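Local structure of endoglucanase A (Clostridium longisporum, 6Q1I) at residues A67-I72 against A348-Y353; P75-E80 against H115-W120; F241-S246 against K326-G331. The protein hydrolyses internal beta-1,4-glucosidic linkages in beta-glucans and carboxymethylcellulose and also attacks xylan, this chain being the family 5 glycoside hydrolase catalytic domain of a longer protein. One frame throughout, in Å; residues are numbered along the deposited sequence.

Interaction 1: residues A67-I72 against A348-Y353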
loop_
_atom_site.group_PDB
_atom_site.type_symbol
_atom_site.label_atom_id
_atom_site.label_comp_id
_atom_site.label_asym_id
_atom_site.label_seq_id
_atom_site.Cartn_x
_atom_site.Cartn_y
_atom_site.Cartn_z
ATOM N N ALA A 67 -7.656 11.369 14.243
ATOM C CA ALA A 67 -6.281 11.684 14.594
ATOM C C ALA A 67 -5.632 12.618 13.584
ATOM O O ALA A 67 -4.632 13.259 13.914
ATOM C CB ALA A 67 -5.462 10.398 14.704
ATOM N N GLY A 68 -6.163 12.698 12.365
ATOM C CA GLY A 68 -5.632 13.594 11.354
ATOM C C GLY A 68 -5.066 12.918 10.124
ATOM O O GLY A 68 -4.571 13.621 9.232
ATOM N N PHE A 69 -5.089 11.592 10.029
ATOM C CA PHE A 69 -4.740 10.926 8.781
ATOM C C PHE A 69 -5.790 11.260 7.726
ATOM O O PHE A 69 -6.984 11.334 8.025
ATOM C CB PHE A 69 -4.703 9.413 8.999
ATOM C CG PHE A 69 -3.621 8.956 9.952
ATOM C CD1 PHE A 69 -3.888 8.753 11.294
ATOM C CD2 PHE A 69 -2.341 8.708 9.498
ATOM C CE1 PHE A 69 -2.907 8.340 12.159
ATOM C CE2 PHE A 69 -1.353 8.284 10.362
ATOM C CZ PHE A 69 -1.635 8.106 11.698
ATOM N N LYS A 70 -5.352 11.435 6.476
ATOM C CA LYS A 70 -6.267 11.787 5.398
ATOM C C LYS A 70 -6.529 10.654 4.420
ATOM O O LYS A 70 -7.442 10.773 3.593
ATOM C CB LYS A 70 -5.764 13.029 4.648
ATOM C CG LYS A 70 -5.984 14.327 5.435
ATOM C CD LYS A 70 -5.588 15.553 4.631
ATOM C CE LYS A 70 -6.588 15.858 3.523
ATOM N NZ LYS A 70 -6.188 17.063 2.730
ATOM N N THR A 71 -5.747 9.580 4.487
ATOM C CA THR A 71 -5.855 8.440 3.589
ATOM C C THR A 71 -5.801 7.156 4.400
ATOM O O THR A 71 -5.011 7.045 5.346
ATOM C CB THR A 71 -4.668 8.453 2.601
ATOM O OG1 THR A 71 -4.749 9.615 1.770
ATOM C CG2 THR A 71 -4.659 7.233 1.698
ATOM N N ILE A 72 -6.616 6.173 4.016
ATOM C CA ILE A 72 -6.467 4.802 4.496
ATOM C C ILE A 72 -6.255 3.892 3.288
ATOM O O ILE A 72 -7.004 3.961 2.303
ATOM C CB ILE A 72 -7.655 4.343 5.366
ATOM C CG1 ILE A 72 -7.603 5.086 6.706
ATOM C CG2 ILE A 72 -7.615 2.835 5.563
ATOM C CD1 ILE A 72 -8.658 4.649 7.703
ATOM N N ALA A 348 3.816 12.334 16.231
ATOM C CA ALA A 348 4.888 12.776 15.342
ATOM C C ALA A 348 4.468 12.727 13.875
ATOM O O ALA A 348 4.821 13.618 13.092
ATOM C CB ALA A 348 6.132 11.921 15.575
ATOM N N LEU A 349 3.723 11.690 13.484
ATOM C CA LEU A 349 3.240 11.592 12.109
ATOM C C LEU A 349 2.345 12.772 11.761
ATOM O O LEU A 349 2.482 13.385 10.694
ATOM C CB LEU A 349 2.476 10.282 11.936
ATOM C CG LEU A 349 3.290 8.991 11.953
ATOM C CD1 LEU A 349 2.368 7.781 12.052
ATOM C CD2 LEU A 349 4.175 8.874 10.723
ATOM N N ILE A 350 1.397 13.084 12.643
ATOM C CA ILE A 350 0.456 14.159 12.369
ATOM C C ILE A 350 1.173 15.501 12.425
ATOM O O ILE A 350 0.891 16.402 11.628
ATOM C CB ILE A 350 -0.744 14.082 13.335
ATOM C CG1 ILE A 350 -1.444 12.709 13.257
ATOM C CG2 ILE A 350 -1.725 15.219 13.057
ATOM C CD1 ILE A 350 -1.885 12.310 11.862
ATOM N N ARG A 351 2.107 15.657 13.367
ATOM C CA ARG A 351 2.901 16.880 13.441
ATOM C C ARG A 351 3.692 17.096 12.153
ATOM O O ARG A 351 3.785 18.226 11.659
ATOM C CB ARG A 351 3.828 16.815 14.658
ATOM C CG ARG A 351 4.701 18.030 14.849
ATOM C CD ARG A 351 5.373 18.022 16.213
ATOM N NE ARG A 351 6.253 16.875 16.443
ATOM C CZ ARG A 351 6.028 15.897 17.321
ATOM N NH1 ARG A 351 4.947 15.880 18.090
ATOM N NH2 ARG A 351 6.916 14.931 17.444
ATOM N N GLY A 352 4.250 16.025 11.580
ATOM C CA GLY A 352 4.981 16.172 10.331
ATOM C C GLY A 352 4.092 16.639 9.195
ATOM O O GLY A 352 4.500 17.461 8.370
ATOM N N TYR A 353 2.854 16.138 9.150
ATOM C CA TYR A 353 1.890 16.614 8.165
ATOM C C TYR A 353 1.566 18.091 8.386
ATOM O O TYR A 353 1.590 18.895 7.446
ATOM C CB TYR A 353 0.618 15.752 8.224
ATOM C CG TYR A 353 -0.499 16.342 7.406
ATOM C CD1 TYR A 353 -0.497 16.250 6.021
ATOM C CD2 TYR A 353 -1.523 17.046 8.008
ATOM C CE1 TYR A 353 -1.493 16.827 5.260
ATOM C CE2 TYR A 353 -2.529 17.627 7.261
ATOM C CZ TYR A 353 -2.504 17.520 5.885
ATOM O OH TYR A 353 -3.490 18.109 5.127
HETATM O O HOH W 1 -3.313 17.842 2.456
HETATM O O HOH W 2 -6.321 19.325 4.150
#

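Interaction 2: residues P75-E80 against H115-W120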
loop_
_atom_site.group_PDB
_atom_site.type_symbol
_atom_site.label_atom_id
_atom_site.label_comp_id
_atom_site.label_asym_id
_atom_site.label_seq_id
_atom_site.Cartn_x
_atom_site.Cartn_y
_atom_site.Cartn_z
ATOM N N PRO A 75 -5.345 -2.846 2.207
ATOM C CA PRO A 75 -4.705 -3.940 1.469
ATOM C C PRO A 75 -5.637 -5.146 1.480
ATOM O O PRO A 75 -6.193 -5.501 2.521
ATOM C CB PRO A 75 -3.406 -4.174 2.244
ATOM C CG PRO A 75 -3.731 -3.738 3.652
ATOM C CD PRO A 75 -4.657 -2.558 3.480
ATOM N N THR A 76 -5.852 -5.738 0.308
ATOM C CA THR A 76 -6.863 -6.779 0.151
ATOM C C THR A 76 -6.298 -7.907 -0.693
ATOM O O THR A 76 -5.807 -7.670 -1.803
ATOM C CB THR A 76 -8.131 -6.209 -0.498
ATOM O OG1 THR A 76 -8.626 -5.122 0.293
ATOM C CG2 THR A 76 -9.217 -7.262 -0.590
ATOM N N THR A 77 -6.347 -9.130 -0.161
ATOM C CA THR A 77 -5.896 -10.328 -0.870
ATOM C C THR A 77 -7.121 -11.049 -1.418
ATOM O O THR A 77 -8.041 -11.382 -0.660
ATOM C CB THR A 77 -5.059 -11.216 0.050
ATOM O OG1 THR A 77 -3.867 -10.497 0.402
ATOM C CG2 THR A 77 -4.693 -12.542 -0.627
ATOM N N TRP A 78 -7.158 -11.243 -2.740
ATOM C CA TRP A 78 -8.370 -11.665 -3.432
ATOM C C TRP A 78 -8.349 -13.105 -3.927
ATOM O O TRP A 78 -9.420 -13.696 -4.101
ATOM C CB TRP A 78 -8.639 -10.764 -4.647
ATOM C CG TRP A 78 -8.784 -9.304 -4.366
ATOM C CD1 TRP A 78 -7.774 -8.397 -4.296
ATOM C CD2 TRP A 78 -9.997 -8.563 -4.150
ATOM N NE1 TRP A 78 -8.273 -7.149 -4.050
ATOM C CE2 TRP A 78 -9.635 -7.222 -3.940
ATOM C CE3 TRP A 78 -11.348 -8.907 -4.093
ATOM C CZ2 TRP A 78 -10.572 -6.224 -3.695
ATOM C CZ3 TRP A 78 -12.274 -7.913 -3.857
ATOM C CH2 TRP A 78 -11.887 -6.592 -3.655
ATOM N N GLY A 79 -7.173 -13.674 -4.193
ATOM C CA GLY A 79 -7.121 -14.926 -4.935
ATOM C C GLY A 79 -7.880 -16.069 -4.281
ATOM O O GLY A 79 -8.491 -16.891 -4.970
ATOM N N GLU A 80 -7.832 -16.155 -2.947
ATOM C CA GLU A 80 -8.514 -17.210 -2.204
ATOM C C GLU A 80 -10.028 -17.098 -2.283
ATOM O O GLU A 80 -10.724 -18.000 -1.804
ATOM C CB GLU A 80 -8.066 -17.166 -0.741
ATOM C CG GLU A 80 -6.664 -17.704 -0.479
ATOM C CD GLU A 80 -5.535 -16.785 -0.922
ATOM O OE1 GLU A 80 -5.739 -15.554 -1.029
ATOM O OE2 GLU A 80 -4.420 -17.305 -1.125
ATOM N N HIS A 115 -3.201 -7.604 -3.037
ATOM C CA HIS A 115 -2.147 -7.623 -2.041
ATOM C C HIS A 115 -1.301 -8.894 -2.173
ATOM O O HIS A 115 -0.427 -8.950 -3.040
ATOM C CB HIS A 115 -2.671 -7.308 -0.641
ATOM C CG HIS A 115 -1.610 -6.768 0.251
ATOM N ND1 HIS A 115 -1.171 -5.466 0.165
ATOM C CD2 HIS A 115 -0.854 -7.363 1.203
ATOM C CE1 HIS A 115 -0.216 -5.273 1.053
ATOM N NE2 HIS A 115 0.002 -6.409 1.689
ATOM N N HIS A 116 -1.506 -9.905 -1.325
ATOM C CA HIS A 116 -0.630 -11.085 -1.324
ATOM C C HIS A 116 -1.072 -12.092 -2.389
ATOM O O HIS A 116 -1.635 -13.152 -2.099
ATOM C CB HIS A 116 -0.608 -11.759 0.041
ATOM C CG HIS A 116 0.019 -10.954 1.131
ATOM N ND1 HIS A 116 1.229 -10.315 0.981
ATOM C CD2 HIS A 116 -0.373 -10.731 2.408
ATOM C CE1 HIS A 116 1.551 -9.727 2.119
ATOM N NE2 HIS A 116 0.591 -9.957 3.000
ATOM N N GLU A 117 -0.783 -11.752 -3.648
ATOM C CA GLU A 117 -1.161 -12.582 -4.787
ATOM C C GLU A 117 0.024 -13.316 -5.415
ATOM O O GLU A 117 -0.138 -13.945 -6.462
ATOM C CB GLU A 117 -1.889 -11.772 -5.868
ATOM C CG GLU A 117 -2.944 -10.777 -5.384
ATOM C CD GLU A 117 -4.194 -11.363 -4.757
ATOM O OE1 GLU A 117 -4.428 -12.594 -4.808
ATOM O OE2 GLU A 117 -4.961 -10.536 -4.212
ATOM N N GLY A 118 1.204 -13.260 -4.800
ATOM C CA GLY A 118 2.434 -13.701 -5.436
ATOM C C GLY A 118 2.577 -15.201 -5.629
ATOM O O GLY A 118 3.493 -15.623 -6.348
ATOM N N ASN A 119 1.732 -16.016 -4.991
ATOM C CA ASN A 119 1.721 -17.439 -5.306
ATOM C C ASN A 119 1.198 -17.710 -6.711
ATOM O O ASN A 119 1.483 -18.780 -7.264
ATOM C CB ASN A 119 0.867 -18.217 -4.301
ATOM C CG ASN A 119 -0.580 -17.784 -4.323
ATOM O OD1 ASN A 119 -0.870 -16.620 -4.130
ATOM N ND2 ASN A 119 -1.488 -18.710 -4.602
ATOM N N TRP A 120 0.419 -16.787 -7.282
ATOM C CA TRP A 120 -0.110 -16.948 -8.629
ATOM C C TRP A 120 0.281 -15.828 -9.583
ATOM O O TRP A 120 0.442 -16.093 -10.771
ATOM C CB TRP A 120 -1.640 -17.176 -8.618
ATOM C CG TRP A 120 -2.503 -16.013 -8.178
ATOM C CD1 TRP A 120 -2.866 -15.689 -6.903
ATOM C CD2 TRP A 120 -3.133 -15.051 -9.026
ATOM N NE1 TRP A 120 -3.666 -14.571 -6.903
ATOM C CE2 TRP A 120 -3.848 -14.162 -8.199
ATOM C CE3 TRP A 120 -3.159 -14.853 -10.407
ATOM C CZ2 TRP A 120 -4.574 -13.084 -8.710
ATOM C CZ3 TRP A 120 -3.874 -13.794 -10.911
ATOM C CH2 TRP A 120 -4.577 -12.918 -10.067
HETATM O O HOH W 3 -4.246 -14.960 -3.331
HETATM O O HOH W 4 -4.385 -17.552 -4.498
#

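Interaction 3: residues F241-S246 against K326-G331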
loop_
_atom_site.group_PDB
_atom_site.type_symbol
_atom_site.label_atom_id
_atom_site.label_comp_id
_atom_site.label_asym_id
_atom_site.label_seq_id
_atom_site.Cartn_x
_atom_site.Cartn_y
_atom_site.Cartn_z
ATOM N N PHE A 241 17.424 0.548 10.521
ATOM C CA PHE A 241 16.680 1.058 11.665
ATOM C C PHE A 241 15.236 0.582 11.636
ATOM O O PHE A 241 14.715 0.079 12.637
ATOM C CB PHE A 241 16.707 2.590 11.657
ATOM C CG PHE A 241 15.855 3.216 12.730
ATOM C CD1 PHE A 241 16.359 3.426 14.006
ATOM C CD2 PHE A 241 14.539 3.565 12.475
ATOM C CE1 PHE A 241 15.567 3.982 14.990
ATOM C CE2 PHE A 241 13.742 4.121 13.472
ATOM C CZ PHE A 241 14.260 4.330 14.726
ATOM N N ALA A 242 14.580 0.732 10.487
ATOM C CA ALA A 242 13.131 0.605 10.398
ATOM C C ALA A 242 12.641 -0.839 10.450
ATOM O O ALA A 242 11.569 -1.105 11.010
ATOM C CB ALA A 242 12.643 1.273 9.109
ATOM N N MET A 243 13.385 -1.781 9.870
ATOM C CA MET A 243 12.832 -3.111 9.636
ATOM C C MET A 243 13.759 -4.257 10.033
ATOM O O MET A 243 13.281 -5.332 10.399
ATOM C CB MET A 243 12.439 -3.218 8.154
ATOM C CG MET A 243 11.741 -4.493 7.740
ATOM S SD MET A 243 10.897 -4.284 6.153
ATOM C CE MET A 243 12.058 -3.335 5.223
ATOM N N ASP A 244 15.072 -4.061 9.964
ATOM C CA ASP A 244 15.997 -5.175 10.135
ATOM C C ASP A 244 16.089 -5.604 11.597
ATOM O O ASP A 244 16.141 -4.770 12.505
ATOM C CB ASP A 244 17.382 -4.788 9.613
ATOM C CG ASP A 244 18.354 -5.949 9.645
ATOM O OD1 ASP A 244 18.089 -6.952 8.967
ATOM O OD2 ASP A 244 19.369 -5.876 10.363
ATOM N N THR A 245 16.117 -6.924 11.817
ATOM C CA THR A 245 16.309 -7.508 13.142
ATOM C C THR A 245 17.576 -8.353 13.234
ATOM O O THR A 245 17.758 -9.076 14.222
ATOM C CB THR A 245 15.099 -8.363 13.530
ATOM O OG1 THR A 245 14.919 -9.400 12.559
ATOM C CG2 THR A 245 13.853 -7.515 13.593
ATOM N N SER A 246 18.447 -8.287 12.231
ATOM C CA SER A 246 19.688 -9.046 12.221
ATOM C C SER A 246 20.723 -8.354 13.103
ATOM O O SER A 246 20.437 -7.373 13.797
ATOM C CB SER A 246 20.213 -9.172 10.794
ATOM O OG SER A 246 20.878 -7.981 10.413
ATOM N N LYS A 326 10.142 -7.881 18.722
ATOM C CA LYS A 326 9.798 -8.854 17.695
ATOM C C LYS A 326 9.839 -8.191 16.322
ATOM O O LYS A 326 9.735 -6.969 16.190
ATOM C CB LYS A 326 8.407 -9.454 17.939
ATOM C CG LYS A 326 8.368 -10.601 18.969
ATOM C CD LYS A 326 8.749 -11.952 18.333
ATOM C CE LYS A 326 8.382 -13.141 19.221
ATOM N NZ LYS A 326 8.860 -14.461 18.674
ATOM N N GLY A 327 9.985 -9.011 15.288
ATOM C CA GLY A 327 10.006 -8.482 13.938
ATOM C C GLY A 327 8.625 -8.050 13.482
ATOM O O GLY A 327 7.606 -8.538 13.962
ATOM N N GLU A 328 8.601 -7.097 12.550
ATOM C CA GLU A 328 7.372 -6.653 11.886
ATOM C C GLU A 328 6.365 -6.043 12.858
ATOM O O GLU A 328 5.154 -6.067 12.617
ATOM C CB GLU A 328 6.747 -7.776 11.052
ATOM C CG GLU A 328 7.669 -8.268 9.936
ATOM C CD GLU A 328 7.857 -7.238 8.827
ATOM O OE1 GLU A 328 6.884 -6.992 8.087
ATOM O OE2 GLU A 328 8.968 -6.666 8.699
ATOM N N THR A 329 6.855 -5.446 13.944
ATOM C CA THR A 329 5.981 -4.869 14.966
ATOM C C THR A 329 5.728 -3.386 14.683
ATOM O O THR A 329 6.228 -2.481 15.360
ATOM C CB THR A 329 6.583 -5.097 16.347
ATOM O OG1 THR A 329 7.973 -4.738 16.320
ATOM C CG2 THR A 329 6.408 -6.544 16.756
ATOM N N PHE A 330 4.889 -3.153 13.669
ATOM C CA PHE A 330 4.576 -1.821 13.166
ATOM C C PHE A 330 3.317 -1.219 13.798
ATOM O O PHE A 330 2.907 -0.115 13.424
ATOM C CB PHE A 330 4.392 -1.874 11.638
ATOM C CG PHE A 330 5.656 -2.189 10.858
ATOM C CD1 PHE A 330 6.622 -1.222 10.665
ATOM C CD2 PHE A 330 5.851 -3.430 10.281
ATOM C CE1 PHE A 330 7.766 -1.481 9.946
ATOM C CE2 PHE A 330 6.997 -3.699 9.553
ATOM C CZ PHE A 330 7.953 -2.720 9.375
ATOM N N GLY A 331 2.708 -1.908 14.759
ATOM C CA GLY A 331 1.410 -1.480 15.251
ATOM C C GLY A 331 1.457 -0.133 15.950
ATOM O O GLY A 331 2.346 0.142 16.762
HETATM O O HOH W 5 10.902 -6.673 10.764
#

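Interaction 1: residues A67-I72 against A348-Y353
Ile-350 sets its CD1 methyl over the middle of one face of the Phe-69 ring, 4.0 Å from the ring centroid and 5° off the normal, a nearly centred CH-pi contact. The two side chains cross at about a right angle. Leu-349, the preceding residue of the helix, reaches the same ring at its rim instead, with CD1 near the ring plane and 4.0 Å from Phe-69 CZ. The ring is therefore touched on a face and on an edge by two consecutive helix residues. Ile-350 CG1 also lies 3.3 Å from Ala-67 O, just where the chain turns out of helix 58-67 through a Schellman motif. Gly-68 takes the positive phi of that turn, and Ile-350 CD1 lies 3.7 Å from Gly-68 C. Farther along the helix, Tyr-353 and Lys-70 cross at about a right angle, with Tyr-353 OH 3.3 Å from Lys-70 CD. A bend at chi3 (73°) carries Lys-70 NZ round to two waters, each accepting from NZ and hydrogen-bonded to Tyr-353 OH, so that ammonium and phenol are joined through solvent. Behind these residues, Val-23 of strand 23-27 touches Phe-69, Ile-350 and Tyr-353, while Leu-349 rests on Ala-300 and Val-304 of helix 293-309. The last helix of the TIM barrel is thus fitted against its first strand, beside the entry to strand 71-74.

Interaction 2: residues P75-E80 against H115-W120
Glu-117 spreads its carboxylate across two successive backbone N-H groups, those of Trp-78 and Gly-79, joining the loops that follow strands 71-74 and 109-113 at the C-terminal, catalytic end of the (beta/alpha)8 barrel. Trp-78 N gives OE2 a short, straight bond of 2.7 Å (170° at the hydrogen), and Gly-79 N gives OE1 a more bent one of 3.0 Å. Both acceptors use their syn lone pairs. A bend at chi2 (-68°) turns the acid back toward the two N-H groups. Trp-120 NE1 reaches Glu-117 OE1 from the anti side, 3.0 Å away and 24° out of the carboxylate plane, so three N-H groups together hold the rotation of the group. One residue earlier in each loop, His-116, the centre of an inverse gamma turn, donates from its N to Thr-77 OG1 at 3.0 Å, and Pro-75 CB lies over a face of the His-115 ring.

In the next shell, Asp-32 O engages the Thr-77 hydroxyl, Asn-113 ND2 bonds His-115 ND1, and Lys-34 NZ ties Glu-80, Asn-119 and His-116 O together. His-115 in turn has its side chain about 4 Å from that of Gln-284, a changed residue at the position assigned by similarity to the nucleophile. Trp-78 NE1 bonds Asn-113 O, and the edge of the same indole faces the acid, with Trp-78 CD1 3.5 Å from Glu-117 OE2.

Interaction 3: residues F241-S246 against K326-G331
Met-243 and Glu-328 meet because of how each chain is turned: Met-243 CG stands opposite its backbone N (chi1 -175°), and Glu-328, whose CB starts away from the other loop, folds back at chi2 (-69°). In this one of two deposited conformers of Glu-328, the side chains lie alongside each other and point the same way, with Met-243 CG 3.7 Å from Glu-328 OE2. Phe-330 turns an edge to the pair: Met-243 CG is near the ring plane, though a loose 4.5 Å from CZ, and Glu-328 OE1 also lies at the edge. Ala-242 O is 4.0 Å from Phe-330 CE1. At the outer end of the contact, Thr-245 CG2 rests 4.0 Å from Gly-327 CA.

The polar link runs through a single water. It donates to Met-243 O at 2.8 Å, accepts from Glu-328 N at 2.9 Å and, in this conformer, also donates to Glu-328 OE2, which would use both of its protons. Each loop is also braced from within. Ser-246 OG donates to the syn lone pair of Asp-244 OD2, and Thr-329 OG1 donates to Lys-326 O. Lys-290 NZ holds Phe-241 O and Asp-244 O, while Trp-316 NE1 bonds Phe-330 O.

These are the loops after barrel strands 229-234 and 314-318, at the catalytic end. The side chain of Met-243 is about 8 Å from that of Gln-160, and that of Phe-330 about 7 Å from that of Gln-284, two changed residues at the positions assigned by similarity to the proton donor and the nucleophile. A few loose touches, one shared water and a glutamate with two conformers together suggest a join that could adjust more readily than one made of direct hydrogen bonds.

In the fold
From the N terminus, the chain first reaches 67-72, the start of the second barrel strand, whose partner comes only with the final helix, so interaction 1 closes a loop spanning most of the domain. Interactions 2 and 3 both lie within that span, one after the other, without crossing. Interaction 2 closes first, over one helix and one strand, joining the neighbouring loops after strands 71-74 and 109-113. Interaction 3 then links the loops after the sixth and eighth strands. Interaction 1 sits at the end where the strands begin, and the other two sit at the end where they finish, their centres about 23 Å apart near the active site.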